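Local coordinates for protein ornithine cyclodeaminase (Methanococcus maripaludis S2, PDB 3C2Q) that catalyses the conversion of L-ornithine to L-proline with release of ammonia, using NAD(+) as cofactor, at residues B[34-39]-B[43-48]; B[51-56]-B[69-74]; B[56-61]-B[74-79]; B[269-274]-B[291-296]. One frame throughout, in Å; residues are numbered along the deposited sequence.

Contact 1. Residues B[34-39]-B[43-48]; sequences THVKVN and IEVANP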
loop_
_atom_site.group_PDB
_atom_site.type_symbol
_atom_site.label_atom_id
_atom_site.label_comp_id
_atom_site.label_asym_id
_atom_site.label_seq_id
_atom_site.Cartn_x
_atom_site.Cartn_y
_atom_site.Cartn_z
ATOM N N THR B 34 -5.662 34.343 8.196
ATOM C CA THR B 34 -6.804 34.730 9.046
ATOM C C THR B 34 -6.659 36.226 9.391
ATOM O O THR B 34 -5.532 36.705 9.579
ATOM C CB THR B 34 -6.831 33.863 10.331
ATOM O OG1 THR B 34 -6.947 32.474 9.957
ATOM C CG2 THR B 34 -8.006 34.267 11.293
ATOM N N HIS B 35 -7.784 36.947 9.447
ATOM C CA HIS B 35 -7.767 38.337 9.923
ATOM C C HIS B 35 -8.620 38.425 11.171
ATOM O O HIS B 35 -9.568 37.646 11.328
ATOM C CB HIS B 35 -8.284 39.308 8.857
ATOM C CG HIS B 35 -7.494 39.299 7.584
ATOM N ND1 HIS B 35 -7.959 39.869 6.423
ATOM C CD2 HIS B 35 -6.283 38.775 7.279
ATOM C CE1 HIS B 35 -7.067 39.711 5.460
ATOM N NE2 HIS B 35 -6.045 39.041 5.951
ATOM N N VAL B 36 -8.257 39.334 12.078
ATOM C CA VAL B 36 -9.032 39.545 13.307
ATOM C C VAL B 36 -9.484 41.020 13.445
ATOM O O VAL B 36 -8.741 41.935 13.132
ATOM C CB VAL B 36 -8.250 39.135 14.570
ATOM C CG1 VAL B 36 -8.179 37.598 14.683
ATOM C CG2 VAL B 36 -6.830 39.767 14.581
ATOM N N LYS B 37 -10.707 41.232 13.907
ATOM C CA LYS B 37 -11.215 42.598 14.041
ATOM C C LYS B 37 -10.913 43.106 15.438
ATOM O O LYS B 37 -11.381 42.554 16.442
ATOM C CB LYS B 37 -12.709 42.668 13.751
ATOM C CG LYS B 37 -13.201 44.100 13.503
ATOM C CD LYS B 37 -14.619 44.124 13.027
ATOM C CE LYS B 37 -15.140 45.553 12.917
ATOM N NZ LYS B 37 -16.370 45.573 12.068
ATOM N N VAL B 38 -10.090 44.145 15.476
ATOM C CA VAL B 38 -9.618 44.730 16.722
ATOM C C VAL B 38 -9.766 46.262 16.632
ATOM O O VAL B 38 -9.265 46.891 15.690
ATOM C CB VAL B 38 -8.141 44.329 17.014
ATOM C CG1 VAL B 38 -7.639 44.964 18.311
ATOM C CG2 VAL B 38 -7.990 42.771 17.063
ATOM N N ASN B 39 -10.443 46.836 17.627
ATOM C CA ASN B 39 -10.740 48.286 17.656
ATOM C C ASN B 39 -11.256 48.728 16.302
ATOM O O ASN B 39 -10.700 49.638 15.675
ATOM C CB ASN B 39 -9.514 49.086 18.099
ATOM C CG ASN B 39 -9.134 48.818 19.558
ATOM O OD1 ASN B 39 -7.952 48.672 19.887
ATOM N ND2 ASN B 39 -10.137 48.739 20.439
ATOM N N ILE B 43 -7.042 43.306 11.349
ATOM C CA ILE B 43 -5.618 43.111 11.460
ATOM C C ILE B 43 -5.271 41.769 10.801
ATOM O O ILE B 43 -5.933 40.779 11.058
ATOM C CB ILE B 43 -5.168 43.054 12.941
ATOM C CG1 ILE B 43 -5.479 44.377 13.668
ATOM C CG2 ILE B 43 -3.664 42.762 13.018
ATOM C CD1 ILE B 43 -4.941 44.402 15.086
ATOM N N GLU B 44 -4.234 41.739 9.977
ATOM C CA GLU B 44 -3.813 40.479 9.342
ATOM C C GLU B 44 -2.968 39.691 10.328
ATOM O O GLU B 44 -1.932 40.173 10.774
ATOM C CB GLU B 44 -3.026 40.747 8.065
ATOM C CG GLU B 44 -3.735 41.726 7.111
ATOM C CD GLU B 44 -3.151 41.713 5.683
ATOM O OE1 GLU B 44 -2.129 41.013 5.435
ATOM O OE2 GLU B 44 -3.739 42.397 4.810
ATOM N N VAL B 45 -3.410 38.480 10.676
ATOM C CA VAL B 45 -2.642 37.636 11.602
ATOM C C VAL B 45 -1.390 37.069 10.903
ATOM O O VAL B 45 -1.499 36.336 9.904
ATOM C CB VAL B 45 -3.512 36.513 12.209
ATOM C CG1 VAL B 45 -2.733 35.731 13.237
ATOM C CG2 VAL B 45 -4.804 37.102 12.838
ATOM N N ALA B 46 -0.217 37.393 11.447
ATOM C CA ALA B 46 1.048 36.967 10.886
ATOM C C ALA B 46 1.213 35.436 10.974
ATOM O O ALA B 46 0.855 34.813 11.975
ATOM C CB ALA B 46 2.213 37.666 11.592
ATOM N N ASN B 47 1.781 34.870 9.910
ATOM C CA ASN B 47 2.349 33.503 9.910
ATOM C C ASN B 47 1.287 32.394 10.063
ATOM O O ASN B 47 1.380 31.585 10.987
ATOM C CB ASN B 47 3.422 33.354 11.013
ATOM C CG ASN B 47 4.523 34.411 10.931
ATOM O OD1 ASN B 47 5.017 34.742 9.849
ATOM N ND2 ASN B 47 4.928 34.925 12.091
ATOM N N PRO B 48 0.301 32.348 9.155
ATOM C CA PRO B 48 -0.777 31.382 9.284
ATOM C C PRO B 48 -0.205 29.948 9.402
ATOM O O PRO B 48 0.763 29.640 8.721
ATOM C CB PRO B 48 -1.595 31.565 8.007
ATOM C CG PRO B 48 -0.832 32.456 7.121
ATOM C CD PRO B 48 0.145 33.210 7.966
HETATM O O HOH W 1 -3.133 34.073 9.600
#
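His35 and Glu44 run side by side across a non-hydrogen-bonded antiparallel pair, their ends heading the same way. Each holds its CG anti to its own carbonyl carbon (chi1 -60° and -50°), which brings Glu44 CG over one face of the imidazole, 4.1 Å from the ring centroid. Beyond CG the glutamate chain is extended, and its carboxylate plane is turned only 10° from that of the ring, although Glu44 OE2 stays 4.2 Å from His35 NE2, short of a bond. ND1 is hydrogen-bonded to Arg85 NH2. With an alanine at this position, Glu44 CG would probably lose the ring face it rests on and Arg85 its ND1 partner. Strands 34-38 and 41-46 form a beta hairpin, tied here by Val36 N to Ile43 O (2.9 Å), Ile43 N to Val36 O (2.8 Å) and Val45 N to Thr34 O (3.0 Å). A water linking Thr34 N with Val45 O continues the ladder. Val36 and Ile43 project from the opposite face to the histidine; there Val36 CG2 meets Val45 CG2 at 3.8 Å, the side chains crossing at about a right angle, while Ile43 CD1 reaches Val38 CB at 3.7 Å.

Contact 2. Residues B[51-56]-B[69-74]; sequences DAVIVV and RKVKKG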
loop_
_atom_site.group_PDB
_atom_site.type_symbol
_atom_site.label_atom_id
_atom_site.label_comp_id
_atom_site.label_asym_id
_atom_site.label_seq_id
_atom_site.Cartn_x
_atom_site.Cartn_y
_atom_site.Cartn_z
ATOM N N ASP B 51 -3.596 24.554 14.134
ATOM C CA ASP B 51 -3.440 23.955 15.467
ATOM C C ASP B 51 -2.598 24.845 16.391
ATOM O O ASP B 51 -1.813 24.367 17.227
ATOM C CB ASP B 51 -2.817 22.533 15.354
ATOM C CG ASP B 51 -3.715 21.553 14.625
ATOM O OD1 ASP B 51 -4.944 21.801 14.475
ATOM O OD2 ASP B 51 -3.192 20.488 14.211
ATOM N N ALA B 52 -2.755 26.153 16.213
ATOM C CA ALA B 52 -2.069 27.131 17.034
ATOM C C ALA B 52 -3.082 28.204 17.504
ATOM O O ALA B 52 -4.291 28.081 17.298
ATOM C CB ALA B 52 -0.905 27.763 16.259
ATOM N N VAL B 53 -2.588 29.238 18.169
ATOM C CA VAL B 53 -3.528 30.250 18.668
ATOM C C VAL B 53 -3.209 31.622 18.087
ATOM O O VAL B 53 -2.113 31.872 17.562
ATOM C CB VAL B 53 -3.613 30.317 20.235
ATOM C CG1 VAL B 53 -4.025 28.984 20.809
ATOM C CG2 VAL B 53 -2.314 30.751 20.811
ATOM N N ILE B 54 -4.166 32.524 18.201
ATOM C CA ILE B 54 -3.916 33.855 17.709
ATOM C C ILE B 54 -3.690 34.802 18.892
ATOM O O ILE B 54 -4.565 34.939 19.770
ATOM C CB ILE B 54 -5.053 34.301 16.792
ATOM C CG1 ILE B 54 -5.036 33.406 15.524
ATOM C CG2 ILE B 54 -4.930 35.817 16.450
ATOM C CD1 ILE B 54 -6.085 33.762 14.476
ATOM N N VAL B 55 -2.516 35.417 18.915
ATOM C CA VAL B 55 -2.158 36.344 19.986
ATOM C C VAL B 55 -2.245 37.742 19.359
ATOM O O VAL B 55 -1.684 37.986 18.291
ATOM C CB VAL B 55 -0.768 36.011 20.565
ATOM C CG1 VAL B 55 -0.217 37.115 21.496
ATOM C CG2 VAL B 55 -0.827 34.653 21.296
ATOM N N VAL B 56 -2.993 38.618 20.023
ATOM C CA VAL B 56 -3.219 39.991 19.555
ATOM C C VAL B 56 -2.458 40.998 20.445
ATOM O O VAL B 56 -2.384 40.839 21.683
ATOM C CB VAL B 56 -4.737 40.303 19.533
ATOM C CG1 VAL B 56 -5.016 41.701 18.980
ATOM C CG2 VAL B 56 -5.482 39.248 18.711
ATOM N N ARG B 69 3.044 26.321 23.163
ATOM C CA ARG B 69 4.196 26.370 24.039
ATOM C C ARG B 69 4.954 27.711 24.014
ATOM O O ARG B 69 5.820 27.948 24.860
ATOM C CB ARG B 69 5.147 25.205 23.771
ATOM C CG ARG B 69 6.082 25.443 22.651
ATOM C CD ARG B 69 6.996 24.264 22.415
ATOM N NE ARG B 69 6.947 24.053 20.985
ATOM C CZ ARG B 69 7.749 24.648 20.123
ATOM N NH1 ARG B 69 8.756 25.414 20.558
ATOM N NH2 ARG B 69 7.575 24.427 18.828
ATOM N N LYS B 70 4.655 28.577 23.049
ATOM C CA LYS B 70 5.247 29.912 23.055
ATOM C C LYS B 70 4.318 30.995 23.623
ATOM O O LYS B 70 4.728 32.146 23.738
ATOM C CB LYS B 70 5.743 30.309 21.672
ATOM C CG LYS B 70 7.033 29.562 21.263
ATOM C CD LYS B 70 7.499 30.045 19.915
ATOM C CE LYS B 70 8.560 29.141 19.311
ATOM N NZ LYS B 70 9.799 29.142 20.113
ATOM N N VAL B 71 3.086 30.629 23.978
ATOM C CA VAL B 71 2.162 31.597 24.603
ATOM C C VAL B 71 2.620 31.942 26.035
ATOM O O VAL B 71 2.895 31.044 26.835
ATOM C CB VAL B 71 0.701 31.111 24.564
ATOM C CG1 VAL B 71 -0.262 32.100 25.316
ATOM C CG2 VAL B 71 0.241 30.948 23.120
ATOM N N LYS B 72 2.723 33.247 26.324
ATOM C CA LYS B 72 3.203 33.734 27.639
ATOM C C LYS B 72 2.069 34.265 28.506
ATOM O O LYS B 72 1.077 34.760 27.994
ATOM C CB LYS B 72 4.256 34.837 27.459
ATOM C CG LYS B 72 5.503 34.413 26.692
ATOM C CD LYS B 72 6.182 33.201 27.355
ATOM C CE LYS B 72 7.319 32.643 26.491
ATOM N NZ LYS B 72 7.673 31.241 26.899
ATOM N N LYS B 73 2.209 34.132 29.827
ATOM C CA LYS B 73 1.238 34.698 30.761
ATOM C C LYS B 73 0.958 36.134 30.326
ATOM O O LYS B 73 1.895 36.875 30.032
ATOM C CB LYS B 73 1.798 34.664 32.199
ATOM C CG LYS B 73 0.869 35.354 33.193
ATOM C CD LYS B 73 1.235 35.145 34.634
ATOM C CE LYS B 73 0.044 35.648 35.464
ATOM N NZ LYS B 73 0.329 35.834 36.908
ATOM N N GLY B 74 -0.319 36.498 30.231
ATOM C CA GLY B 74 -0.715 37.868 29.867
ATOM C C GLY B 74 -0.953 38.139 28.387
ATOM O O GLY B 74 -1.525 39.183 28.031
#
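Val53 turns CG1 anti to its carbonyl carbon (chi1 -58°), leaving CG2 in the crowded position between the backbone N and the carbonyl carbon, and it is this methyl that reaches Val71. On the other side, Val71 places CG1 anti to the backbone N (chi1 176°), so that CG2 is the branch offered to the strand. The two CG2 atoms meet at 3.4 Å, closer than carbons usually pack, and the side chains cross at about a right angle; a pair this tight probably limits how far either valine can turn. Val55, two residues further along the strand, lends a looser second contact, its CG2 lying 4.3 Å from Val71 CG2. One loop methyl is thus met by two strand valines that project from the same side of the sheet. The backbones stay well apart, with 7.9 Å between the CA atoms of Val55 and Val71, and the interaction is purely apolar. The 69-74 loop meets the strand through Val71, buried against Val53 and Val55.

Leu22 packs on both Val53 and Val71, and Lys66 of strand 62-66 touches Val71 and Val55. At the start of the loop segment, Arg69 and Lys70 form salt bridges with Asp265 of helix 260-271. Strand 53-57 itself lies between strands 62-66 and 76-79, while Ile54 projects from its other face onto Thr34 and Val36 of strand 34-38.

Contact 3. Residues B[56-61]-B[74-79]; sequences VYPEEK and GDFVLI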
loop_
_atom_site.group_PDB
_atom_site.type_symbol
_atom_site.label_atom_id
_atom_site.label_comp_id
_atom_site.label_asym_id
_atom_site.label_seq_id
_atom_site.Cartn_x
_atom_site.Cartn_y
_atom_site.Cartn_z
ATOM N N VAL B 56 -2.993 38.618 20.023
ATOM C CA VAL B 56 -3.219 39.991 19.555
ATOM C C VAL B 56 -2.458 40.998 20.445
ATOM O O VAL B 56 -2.384 40.839 21.683
ATOM C CB VAL B 56 -4.737 40.303 19.533
ATOM C CG1 VAL B 56 -5.016 41.701 18.980
ATOM C CG2 VAL B 56 -5.482 39.248 18.711
ATOM N N TYR B 57 -1.863 41.986 19.786
ATOM C CA TYR B 57 -1.173 43.105 20.422
ATOM C C TYR B 57 -1.950 44.364 20.007
ATOM O O TYR B 57 -1.589 45.010 19.041
ATOM C CB TYR B 57 0.260 43.169 19.916
ATOM C CG TYR B 57 0.988 41.845 20.059
ATOM C CD1 TYR B 57 1.482 41.434 21.296
ATOM C CD2 TYR B 57 1.161 40.997 18.958
ATOM C CE1 TYR B 57 2.143 40.213 21.437
ATOM C CE2 TYR B 57 1.827 39.769 19.092
ATOM C CZ TYR B 57 2.307 39.391 20.333
ATOM O OH TYR B 57 2.971 38.190 20.484
ATOM N N PRO B 58 -3.060 44.653 20.686
ATOM C CA PRO B 58 -3.927 45.702 20.150
ATOM C C PRO B 58 -3.227 47.054 19.964
ATOM O O PRO B 58 -3.462 47.720 18.945
ATOM C CB PRO B 58 -5.071 45.764 21.161
ATOM C CG PRO B 58 -5.057 44.408 21.835
ATOM C CD PRO B 58 -3.604 44.070 21.921
ATOM N N GLU B 59 -2.341 47.416 20.900
ATOM C CA GLU B 59 -1.603 48.697 20.879
ATOM C C GLU B 59 -0.615 48.797 19.730
ATOM O O GLU B 59 -0.243 49.905 19.304
ATOM C CB GLU B 59 -0.858 48.910 22.203
ATOM C CG GLU B 59 -1.582 49.815 23.213
ATOM C CD GLU B 59 -2.490 49.087 24.221
ATOM O OE1 GLU B 59 -3.311 48.250 23.778
ATOM O OE2 GLU B 59 -2.403 49.381 25.460
ATOM N N GLU B 60 -0.191 47.640 19.215
ATOM C CA GLU B 60 0.701 47.597 18.065
ATOM C C GLU B 60 -0.063 47.399 16.751
ATOM O O GLU B 60 0.533 47.427 15.675
ATOM C CB GLU B 60 1.787 46.529 18.278
ATOM C CG GLU B 60 2.572 46.731 19.573
ATOM C CD GLU B 60 3.524 45.583 19.916
ATOM O OE1 GLU B 60 4.301 45.136 19.030
ATOM O OE2 GLU B 60 3.513 45.142 21.096
ATOM N N LYS B 61 -1.385 47.249 16.840
ATOM C CA LYS B 61 -2.224 46.892 15.681
ATOM C C LYS B 61 -1.604 45.718 14.882
ATOM O O LYS B 61 -1.445 45.770 13.660
ATOM C CB LYS B 61 -2.494 48.101 14.776
ATOM C CG LYS B 61 -3.253 49.215 15.488
ATOM C CD LYS B 61 -3.257 50.481 14.687
ATOM C CE LYS B 61 -4.272 51.444 15.303
ATOM N NZ LYS B 61 -4.783 52.412 14.290
ATOM N N GLY B 74 -0.319 36.498 30.231
ATOM C CA GLY B 74 -0.715 37.868 29.867
ATOM C C GLY B 74 -0.953 38.139 28.387
ATOM O O GLY B 74 -1.525 39.183 28.031
ATOM N N ASP B 75 -0.506 37.228 27.504
ATOM C CA ASP B 75 -0.744 37.380 26.051
ATOM C C ASP B 75 -2.243 37.396 25.839
ATOM O O ASP B 75 -2.920 36.562 26.397
ATOM C CB ASP B 75 -0.185 36.177 25.254
ATOM C CG ASP B 75 1.317 36.236 25.024
ATOM O OD1 ASP B 75 1.949 37.277 25.303
ATOM O OD2 ASP B 75 1.879 35.218 24.527
ATOM N N PHE B 76 -2.758 38.323 25.029
ATOM C CA PHE B 76 -4.184 38.330 24.674
ATOM C C PHE B 76 -4.462 37.300 23.585
ATOM O O PHE B 76 -4.004 37.460 22.463
ATOM C CB PHE B 76 -4.639 39.697 24.143
ATOM C CG PHE B 76 -4.578 40.783 25.175
ATOM C CD1 PHE B 76 -5.268 40.644 26.382
ATOM C CD2 PHE B 76 -3.808 41.926 24.958
ATOM C CE1 PHE B 76 -5.212 41.646 27.370
ATOM C CE2 PHE B 76 -3.741 42.939 25.949
ATOM C CZ PHE B 76 -4.445 42.780 27.147
ATOM N N VAL B 77 -5.273 36.323 23.935
ATOM C CA VAL B 77 -5.588 35.178 23.069
ATOM C C VAL B 77 -7.004 35.374 22.530
ATOM O O VAL B 77 -7.945 35.737 23.265
ATOM C CB VAL B 77 -5.477 33.840 23.862
ATOM C CG1 VAL B 77 -5.957 32.633 23.005
ATOM C CG2 VAL B 77 -4.040 33.633 24.357
ATOM N N LEU B 78 -7.131 35.184 21.225
ATOM C CA LEU B 78 -8.408 35.196 20.553
ATOM C C LEU B 78 -9.281 34.067 21.086
ATOM O O LEU B 78 -8.853 32.887 21.089
ATOM C CB LEU B 78 -8.188 35.048 19.038
ATOM C CG LEU B 78 -9.446 34.836 18.171
ATOM C CD1 LEU B 78 -10.213 36.133 18.034
ATOM C CD2 LEU B 78 -9.053 34.346 16.786
ATOM N N ILE B 79 -10.497 34.434 21.527
ATOM C CA ILE B 79 -11.483 33.518 22.065
ATOM C C ILE B 79 -12.687 33.471 21.152
ATOM O O ILE B 79 -13.130 34.511 20.640
ATOM C CB ILE B 79 -11.976 33.950 23.483
ATOM C CG1 ILE B 79 -10.816 34.070 24.464
ATOM C CG2 ILE B 79 -13.031 32.988 24.018
ATOM C CD1 ILE B 79 -9.893 32.874 24.571
HETATM O O HOH W 2 -0.930 40.428 23.827
#
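Phe76 and Pro58 set their side chains at about a right angle, with Pro58 CD approaching Phe76 CD2 obliquely at 3.7 Å. The phenyl ring also has Val56 O at its edge, in the ring plane, 3.7 Å from the same CD2. The first torsion of Phe76 (chi1 -66°) places CG anti to the carbonyl carbon, bringing the ring beside Pro58 and Val56 O. The backbones are joined directly by Val56 N, which donates to Phe76 O at 2.9 Å in a nearly straight bond, 168° at the hydrogen. The return link is indirect: a water gives a hydrogen bond to Val56 O (2.6 Å) and accepts one from Phe76 N (3.0 Å), so both polar groups are satisfied although the strands have spread. Val56 is buried against Val38, Ala63 and Leu13, while Phe76 is exposed. Tyr57 leans the other way from Val56, its hydroxyl bonded to Glu64 and its ring in a cation-pi interaction with Arg62, and from Pro58 the chain enters a short 3-10 turn. The arrangement is that of an antiparallel strand pair opening at one end, a water inserted in its ladder, where strand 53-57 leaves strand 76-79 to turn back into strand 62-66.

Contact 4. Residues B[269-274]-B[291-296]; sequences TTVMDK and NLMPSY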
loop_
_atom_site.group_PDB
_atom_site.type_symbol
_atom_site.label_atom_id
_atom_site.label_comp_id
_atom_site.label_asym_id
_atom_site.label_seq_id
_atom_site.Cartn_x
_atom_site.Cartn_y
_atom_site.Cartn_z
ATOM N N THR B 269 10.199 28.782 10.116
ATOM C CA THR B 269 10.668 30.049 9.565
ATOM C C THR B 269 11.284 29.830 8.184
ATOM O O THR B 269 11.175 30.687 7.306
ATOM C CB THR B 269 11.671 30.730 10.524
ATOM O OG1 THR B 269 12.840 29.935 10.611
ATOM C CG2 THR B 269 11.108 30.843 11.912
ATOM N N THR B 270 11.881 28.656 7.975
ATOM C CA THR B 270 12.458 28.296 6.667
ATOM C C THR B 270 11.409 28.144 5.556
ATOM O O THR B 270 11.627 28.602 4.450
ATOM C CB THR B 270 13.350 27.025 6.765
ATOM O OG1 THR B 270 14.347 27.203 7.781
ATOM C CG2 THR B 270 14.073 26.758 5.473
ATOM N N VAL B 271 10.267 27.508 5.838
ATOM C CA VAL B 271 9.262 27.250 4.794
ATOM C C VAL B 271 8.239 28.345 4.593
ATOM O O VAL B 271 7.668 28.477 3.508
ATOM C CB VAL B 271 8.461 25.936 5.049
ATOM C CG1 VAL B 271 9.395 24.793 5.139
ATOM C CG2 VAL B 271 7.614 26.023 6.337
HETATM N N MSE B 272 7.969 29.121 5.644
HETATM C CA MSE B 272 6.754 29.928 5.630
HETATM C C MSE B 272 6.774 31.055 4.584
HETATM O O MSE B 272 5.723 31.607 4.260
HETATM C CB MSE B 272 6.411 30.440 7.033
HETATM C CG MSE B 272 7.297 31.553 7.487
HETATM SE SE MSE B 272 7.096 31.959 9.400
HETATM C CE MSE B 272 8.305 33.495 9.297
ATOM N N ASP B 273 7.951 31.368 4.038
ATOM C CA ASP B 273 8.051 32.387 2.989
ATOM C C ASP B 273 8.267 31.829 1.562
ATOM O O ASP B 273 8.473 32.588 0.604
ATOM C CB ASP B 273 9.150 33.395 3.348
ATOM C CG ASP B 273 10.544 32.758 3.421
ATOM O OD1 ASP B 273 10.674 31.504 3.459
ATOM O OD2 ASP B 273 11.537 33.528 3.451
ATOM N N LYS B 274 8.233 30.502 1.420
ATOM C CA LYS B 274 8.461 29.872 0.120
ATOM C C LYS B 274 7.217 29.973 -0.777
ATOM O O LYS B 274 6.084 30.086 -0.289
ATOM C CB LYS B 274 8.855 28.388 0.330
ATOM C CG LYS B 274 10.127 28.213 1.151
ATOM C CD LYS B 274 11.348 28.752 0.358
ATOM C CE LYS B 274 12.645 28.695 1.189
ATOM N NZ LYS B 274 12.723 29.841 2.140
ATOM N N ASN B 291 2.243 20.637 8.631
ATOM C CA ASN B 291 1.694 21.184 9.893
ATOM C C ASN B 291 2.140 22.637 10.150
ATOM O O ASN B 291 1.458 23.387 10.861
ATOM C CB ASN B 291 2.145 20.335 11.064
ATOM C CG ASN B 291 1.387 18.994 11.185
ATOM O OD1 ASN B 291 0.389 18.689 10.452
ATOM N ND2 ASN B 291 1.861 18.175 12.139
ATOM N N LEU B 292 3.266 23.031 9.546
ATOM C CA LEU B 292 3.872 24.349 9.737
ATOM C C LEU B 292 3.541 25.336 8.641
ATOM O O LEU B 292 3.908 26.510 8.739
ATOM C CB LEU B 292 5.402 24.224 9.784
ATOM C CG LEU B 292 5.934 23.312 10.869
ATOM C CD1 LEU B 292 7.447 23.164 10.736
ATOM C CD2 LEU B 292 5.515 23.858 12.265
HETATM N N MSE B 293 2.853 24.875 7.604
HETATM C CA MSE B 293 2.661 25.672 6.384
HETATM C C MSE B 293 1.280 26.271 6.226
HETATM O O MSE B 293 0.287 25.603 6.481
HETATM C CB MSE B 293 2.884 24.764 5.161
HETATM C CG MSE B 293 4.344 24.440 4.893
HETATM SE SE MSE B 293 4.335 23.046 3.450
HETATM C CE MSE B 293 3.462 24.102 2.070
ATOM N N PRO B 294 1.199 27.514 5.731
ATOM C CA PRO B 294 -0.103 28.044 5.339
ATOM C C PRO B 294 -0.578 27.414 4.018
ATOM O O PRO B 294 0.251 26.925 3.233
ATOM C CB PRO B 294 0.178 29.545 5.148
ATOM C CG PRO B 294 1.567 29.632 4.790
ATOM C CD PRO B 294 2.274 28.502 5.523
ATOM N N SER B 295 -1.883 27.425 3.790
ATOM C CA SER B 295 -2.479 26.763 2.623
ATOM C C SER B 295 -2.156 27.404 1.267
ATOM O O SER B 295 -2.362 26.764 0.217
ATOM C CB SER B 295 -3.999 26.703 2.784
ATOM O OG SER B 295 -4.520 28.028 2.903
ATOM N N TYR B 296 -1.664 28.652 1.271
ATOM C CA TYR B 296 -1.396 29.318 -0.006
ATOM C C TYR B 296 -0.073 28.908 -0.676
ATOM O O TYR B 296 0.169 29.267 -1.813
ATOM C CB TYR B 296 -1.502 30.862 0.100
ATOM C CG TYR B 296 -0.682 31.492 1.193
ATOM C CD1 TYR B 296 0.722 31.554 1.110
ATOM C CD2 TYR B 296 -1.307 32.047 2.310
ATOM C CE1 TYR B 296 1.468 32.137 2.115
ATOM C CE2 TYR B 296 -0.557 32.640 3.323
ATOM C CZ TYR B 296 0.810 32.689 3.220
ATOM O OH TYR B 296 1.547 33.282 4.227
HETATM O O HOH W 3 3.511 32.515 5.731
#
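Met272 O and Tyr296 OH share a water, which donates to the carbonyl at 2.8 Å and lies 2.6 Å from the hydroxyl. This bridge is the polar link between the two segments. Pro294 CG sits over one face of the tyrosine ring, 3.5 Å above the plane and offset toward the rim. Deeper in, the contact is apolar. Val271 has CG1 anti to its carbonyl carbon (chi1 -58°), which directs CG2 at the other segment; there it touches CG of Met293, a selenomethionine, at 3.9 Å, the side chains crossing at about a right angle. Leu292 CB adds a more distant contact with the same methyl at 4.5 Å.

A type I turn from Val271 to Lys274 follows, closed by Lys274 N to Val271 O at 3.0 Å. Lys274 then curls back: its NZ binds Thr270 O at 2.8 Å and forms a salt bridge with Asp273 OD1. Near the last turns of the helix this charge would probably be favourable, and Asp273 probably offsets it.

The segments belong to successive helices of the Rossmann fold, 260-271 and 283-292, with strand 276-280 between them in the chain. Val277 and Met279 of that strand pack on Met293, and Leu168 of strand 166-170 on Val271. His285, which probably binds NAD(+), is about 9 Å from Leu292, side chain to side chain. The chemistry therefore divides by depth: apolar contacts fit the helix ends against the central sheet, and a water spans the more open margin.

How the contacts relate
Contacts 1, 2 and 3 all reach one mixed sheet, whereas contact 4 belongs to the Rossmann fold. Contacts 2 and 3 share Val56 and Gly74 and both use strand 53-57; contact 1 meets them from across the curved sheet, Val38 packing on Val56 and Pro58. Contact 1 is largely buried and bonded through its backbone, contact 2 buried and wholly apolar, and contact 3 partly buried, its ladder completed by water. Contact 4 is a buried apolar join between helix ends, nearer the centre of the chain. It still touches contact 1, where Asn47 meets Met272 and Pro48 meets Pro294 and Tyr296, so the mixed-sheet part and the Rossmann part of the chain adjoin there.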